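Local coordinates for tudor domain-containing protein 1 (Mus musculus, PDB 4B9W) that scaffolds piRNA-pathway complexes in germ cells, this piece being its third extended Tudor domain, which binds Piwi proteins methylated on arginine, at residues D178-P182 and Y183-I187; Q115-P119 and Q120-L124. One frame throughout, in Å; residues are numbered along the deposited sequence.

Contact 1. Residues D178-P182 and Y183-I187; sequences DLSTP and YPKII
D178 and K185 pair across a local turn that joins the end of strand 171-178 to the short strand 185-186, at the edge of the mixed sheet. They form an antiparallel hydrogen-bonded pair: the backbone N of D178 gives a nearly straight bond to O of K185 (2.8 Å), and N of K185 returns one to O of D178. The lysine chain, kinked in its outer half (chi3 -107°), folds back over the turn, and its NZ also reaches O of D178 (3.1 Å), approaching from above the carbonyl plane. The same ammonium group donates to OG1 of T181 (3.2 Å), tying two points of the loop to one charge. Its salt bridge to OD1 of D178 is long, at 3.8 Å; S180 N meets that oxygen nearly head-on, and S180 OG takes its syn lone pair. CD2 of L179 also rests on CB of P184 (3.7 Å). T181 OG1 further accepts from N of Y183 at the bend. I186 is the N-cap and I187 the first residue of helix 187-193, packing on F151 of helix 145-155. The whole is a beta hairpin loop opening with an Asx turn at D178, consistent with the staphylococcal nuclease-like half of extended Tudor domains.

Contact 2. Residues Q115-P119 and Q120-L124; sequences QAILP and QFLLL
Q120 follows P119 in a short 3-10 turn just after strand 114-116, and its side chain doubles back over the preceding residues. CG sits in the pocket between the backbone N and C (chi1 54°) and the chain then turns, laying the amide against L118, where OE1 of Q120 comes within 3.6 Å of CB of L118. F121 is next, and its N donates to O of L118 (2.9 Å), reaching that oxygen from above the carbonyl plane. CB of F121 meets CG1 of I117 at 3.9 Å, while CD2 of its ring lies 4.1 Å from CB of L118. Beyond the turn, the ring leans towards helix 41-57, meeting the ring of Y55 with the planes inclined at about 50° and touching L48 and L52. L122 takes the following step: its N bonds to O of P119 at 3.1 Å, again from well above the carbonyl plane, and its CD2 meets CD1 of I117 at 3.8 Å. I117 extends to both F121 and L122 because CG1 stands anti to its backbone N (chi1 -164°), and it also packs on P71 and C73 of strand 71-76. L123 adds little, its CG passing 3.9 Å from O of P119. Two successive i to i+3 backbone bonds thus set the turn, while interactions between its side chains are mainly apolar; R84 NH1 fastens the carbonyl oxygens of F121 and L124 to strand 81-90 of the Tudor sheet.

How the contacts relate
The two contacts lie on opposite sides of the chain's centre, with their own centres about 38 Å apart and their nearest atoms about 24 Å apart. Both are local turns that follow a strand, and both are only partly buried, yet they share no strand or helix. Contact 1 belongs to the mixed sheet that holds strands 171-178 and 185-186, whereas contact 2 leaves the five-stranded antiparallel sheet and faces helix 41-57. Their chemistry differs accordingly. The largely exposed turn of contact 1 is gathered around a lysine ammonium and an aspartate, while contact 2 buries I117 and L122 and relies on backbone bonds with aliphatic and aromatic packing.

Contact 1. Residues D178-P182 and Y183-I187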
# COMPACT_ATOMS: atom_id res chain seq x y z
N ASP A 178 21.23 19.30 -3.50
CA ASP A 178 22.39 19.10 -2.65
C ASP A 178 23.28 20.36 -2.67
O ASP A 178 23.84 20.72 -3.69
CB ASP A 178 23.11 17.86 -3.17
CG ASP A 178 24.40 17.56 -2.43
OD1 ASP A 178 24.77 18.27 -1.47
OD2 ASP A 178 25.06 16.58 -2.85
N LEU A 179 23.41 21.02 -1.52
CA LEU A 179 24.20 22.24 -1.39
C LEU A 179 25.42 22.03 -0.49
O LEU A 179 25.93 22.97 0.10
CB LEU A 179 23.32 23.37 -0.83
CG LEU A 179 22.14 23.74 -1.74
CD1 LEU A 179 21.13 24.64 -1.04
CD2 LEU A 179 22.67 24.41 -3.00
N SER A 180 25.90 20.79 -0.41
CA SER A 180 27.00 20.44 0.48
C SER A 180 28.33 20.91 -0.10
O SER A 180 29.33 20.97 0.61
CB SER A 180 27.02 18.92 0.73
OG SER A 180 27.18 18.19 -0.48
N THR A 181 28.36 21.24 -1.39
CA THR A 181 29.48 21.97 -1.98
C THR A 181 29.00 23.26 -2.67
O THR A 181 27.79 23.52 -2.77
CB THR A 181 30.26 21.08 -2.98
OG1 THR A 181 29.62 21.13 -4.26
CG2 THR A 181 30.33 19.61 -2.49
N PRO A 182 29.94 24.09 -3.17
CA PRO A 182 29.54 25.27 -3.96
C PRO A 182 28.83 24.95 -5.28
O PRO A 182 28.25 25.83 -5.87
CB PRO A 182 30.88 25.98 -4.23
CG PRO A 182 31.80 25.45 -3.17
CD PRO A 182 31.40 24.02 -3.02
N TYR A 183 28.91 23.70 -5.74
CA TYR A 183 28.24 23.27 -6.96
C TYR A 183 26.90 22.64 -6.60
O TYR A 183 26.87 21.51 -6.13
CB TYR A 183 29.13 22.28 -7.68
CG TYR A 183 28.71 21.88 -9.08
CD1 TYR A 183 29.09 22.65 -10.17
CD2 TYR A 183 28.04 20.68 -9.32
CE1 TYR A 183 28.75 22.28 -11.45
CE2 TYR A 183 27.68 20.30 -10.60
CZ TYR A 183 28.04 21.11 -11.67
OH TYR A 183 27.73 20.74 -12.95
N PRO A 184 25.79 23.37 -6.79
CA PRO A 184 24.51 22.76 -6.46
C PRO A 184 24.18 21.58 -7.37
O PRO A 184 24.52 21.59 -8.56
CB PRO A 184 23.51 23.91 -6.59
CG PRO A 184 24.23 25.08 -7.11
CD PRO A 184 25.66 24.71 -7.35
N LYS A 185 23.59 20.54 -6.80
CA LYS A 185 23.24 19.33 -7.56
C LYS A 185 21.76 19.07 -7.34
O LYS A 185 21.31 18.81 -6.21
CB LYS A 185 24.14 18.14 -7.13
CG LYS A 185 25.64 18.53 -7.05
CD LYS A 185 26.57 17.70 -6.14
CE LYS A 185 27.08 18.35 -4.80
NZ LYS A 185 26.75 19.76 -4.34
N ILE A 186 20.98 19.22 -8.41
CA ILE A 186 19.55 18.95 -8.37
C ILE A 186 19.36 17.47 -8.68
O ILE A 186 19.75 16.99 -9.78
CB ILE A 186 18.76 19.81 -9.38
CG1 ILE A 186 19.05 21.30 -9.13
CG2 ILE A 186 17.25 19.51 -9.26
CD1 ILE A 186 18.16 22.27 -9.90
N ILE A 187 18.77 16.76 -7.73
CA ILE A 187 18.82 15.31 -7.76
C ILE A 187 18.13 14.77 -9.03
O ILE A 187 18.68 13.89 -9.71
CB ILE A 187 18.24 14.72 -6.45
CG1 ILE A 187 18.93 15.32 -5.19
CG2 ILE A 187 18.34 13.20 -6.47
CD1 ILE A 187 20.44 15.32 -5.22

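Contact 2. Residues Q115-P119 and Q120-L124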
# COMPACT_ATOMS: atom_id res chain seq x y z
N GLN A 115 0.42 -0.10 22.26
CA GLN A 115 -0.14 0.52 23.44
C GLN A 115 -0.97 1.72 23.00
O GLN A 115 -0.64 2.40 22.01
CB GLN A 115 0.98 0.95 24.42
CG GLN A 115 1.75 -0.24 25.00
CD GLN A 115 2.66 0.14 26.15
OE1 GLN A 115 2.28 0.94 27.01
NE2 GLN A 115 3.89 -0.41 26.16
N ALA A 116 -2.06 1.98 23.71
CA ALA A 116 -2.85 3.19 23.48
C ALA A 116 -1.95 4.44 23.58
O ALA A 116 -1.01 4.45 24.37
CB ALA A 116 -4.01 3.28 24.47
N ILE A 117 -2.20 5.45 22.75
CA ILE A 117 -1.49 6.72 22.85
C ILE A 117 -2.37 7.74 23.60
O ILE A 117 -3.60 7.60 23.63
CB ILE A 117 -1.06 7.26 21.46
CG1 ILE A 117 0.02 8.34 21.64
CG2 ILE A 117 -2.26 7.76 20.66
CD1 ILE A 117 0.84 8.63 20.39
N LEU A 118 -1.74 8.72 24.24
CA LEU A 118 -2.47 9.74 24.96
C LEU A 118 -2.38 11.07 24.21
O LEU A 118 -1.40 11.33 23.52
CB LEU A 118 -1.95 9.86 26.39
CG LEU A 118 -2.09 8.60 27.24
CD1 LEU A 118 -1.54 8.87 28.62
CD2 LEU A 118 -3.54 8.16 27.34
N PRO A 119 -3.43 11.91 24.31
CA PRO A 119 -3.51 13.18 23.59
C PRO A 119 -2.30 14.11 23.72
O PRO A 119 -2.02 14.90 22.81
CB PRO A 119 -4.74 13.85 24.21
CG PRO A 119 -5.62 12.71 24.59
CD PRO A 119 -4.70 11.61 25.02
N GLN A 120 -1.57 14.04 24.83
CA GLN A 120 -0.46 14.96 25.00
C GLN A 120 0.73 14.57 24.15
O GLN A 120 1.61 15.38 23.93
CB GLN A 120 -0.02 15.06 26.46
CG GLN A 120 0.32 13.74 27.11
CD GLN A 120 -0.81 13.27 28.01
OE1 GLN A 120 -1.99 13.23 27.60
NE2 GLN A 120 -0.46 12.91 29.24
N PHE A 121 0.76 13.32 23.71
CA PHE A 121 1.77 12.85 22.78
C PHE A 121 1.42 13.10 21.32
O PHE A 121 2.18 12.72 20.44
CB PHE A 121 2.02 11.35 22.98
CG PHE A 121 2.53 10.99 24.35
CD1 PHE A 121 3.66 11.61 24.86
CD2 PHE A 121 1.89 10.02 25.11
CE1 PHE A 121 4.15 11.27 26.12
CE2 PHE A 121 2.36 9.69 26.37
CZ PHE A 121 3.49 10.30 26.87
N LEU A 122 0.28 13.73 21.06
CA LEU A 122 -0.19 13.99 19.69
C LEU A 122 -0.16 15.48 19.36
O LEU A 122 -0.66 15.89 18.32
CB LEU A 122 -1.60 13.44 19.49
CG LEU A 122 -1.84 11.93 19.52
CD1 LEU A 122 -3.34 11.68 19.45
CD2 LEU A 122 -1.14 11.22 18.36
N LEU A 123 0.44 16.28 20.23
CA LEU A 123 0.56 17.73 19.96
C LEU A 123 1.58 18.05 18.85
O LEU A 123 1.31 18.88 17.99
CB LEU A 123 0.94 18.46 21.25
CG LEU A 123 -0.11 18.32 22.35
CD1 LEU A 123 0.37 18.97 23.65
CD2 LEU A 123 -1.42 18.92 21.88
N LEU A 124 2.73 17.40 18.89
CA LEU A 124 3.74 17.56 17.85
C LEU A 124 3.18 17.01 16.53
O LEU A 124 2.65 15.91 16.49
CB LEU A 124 5.01 16.82 18.25
CG LEU A 124 6.24 16.98 17.37
CD1 LEU A 124 6.87 18.36 17.54
CD2 LEU A 124 7.21 15.86 17.69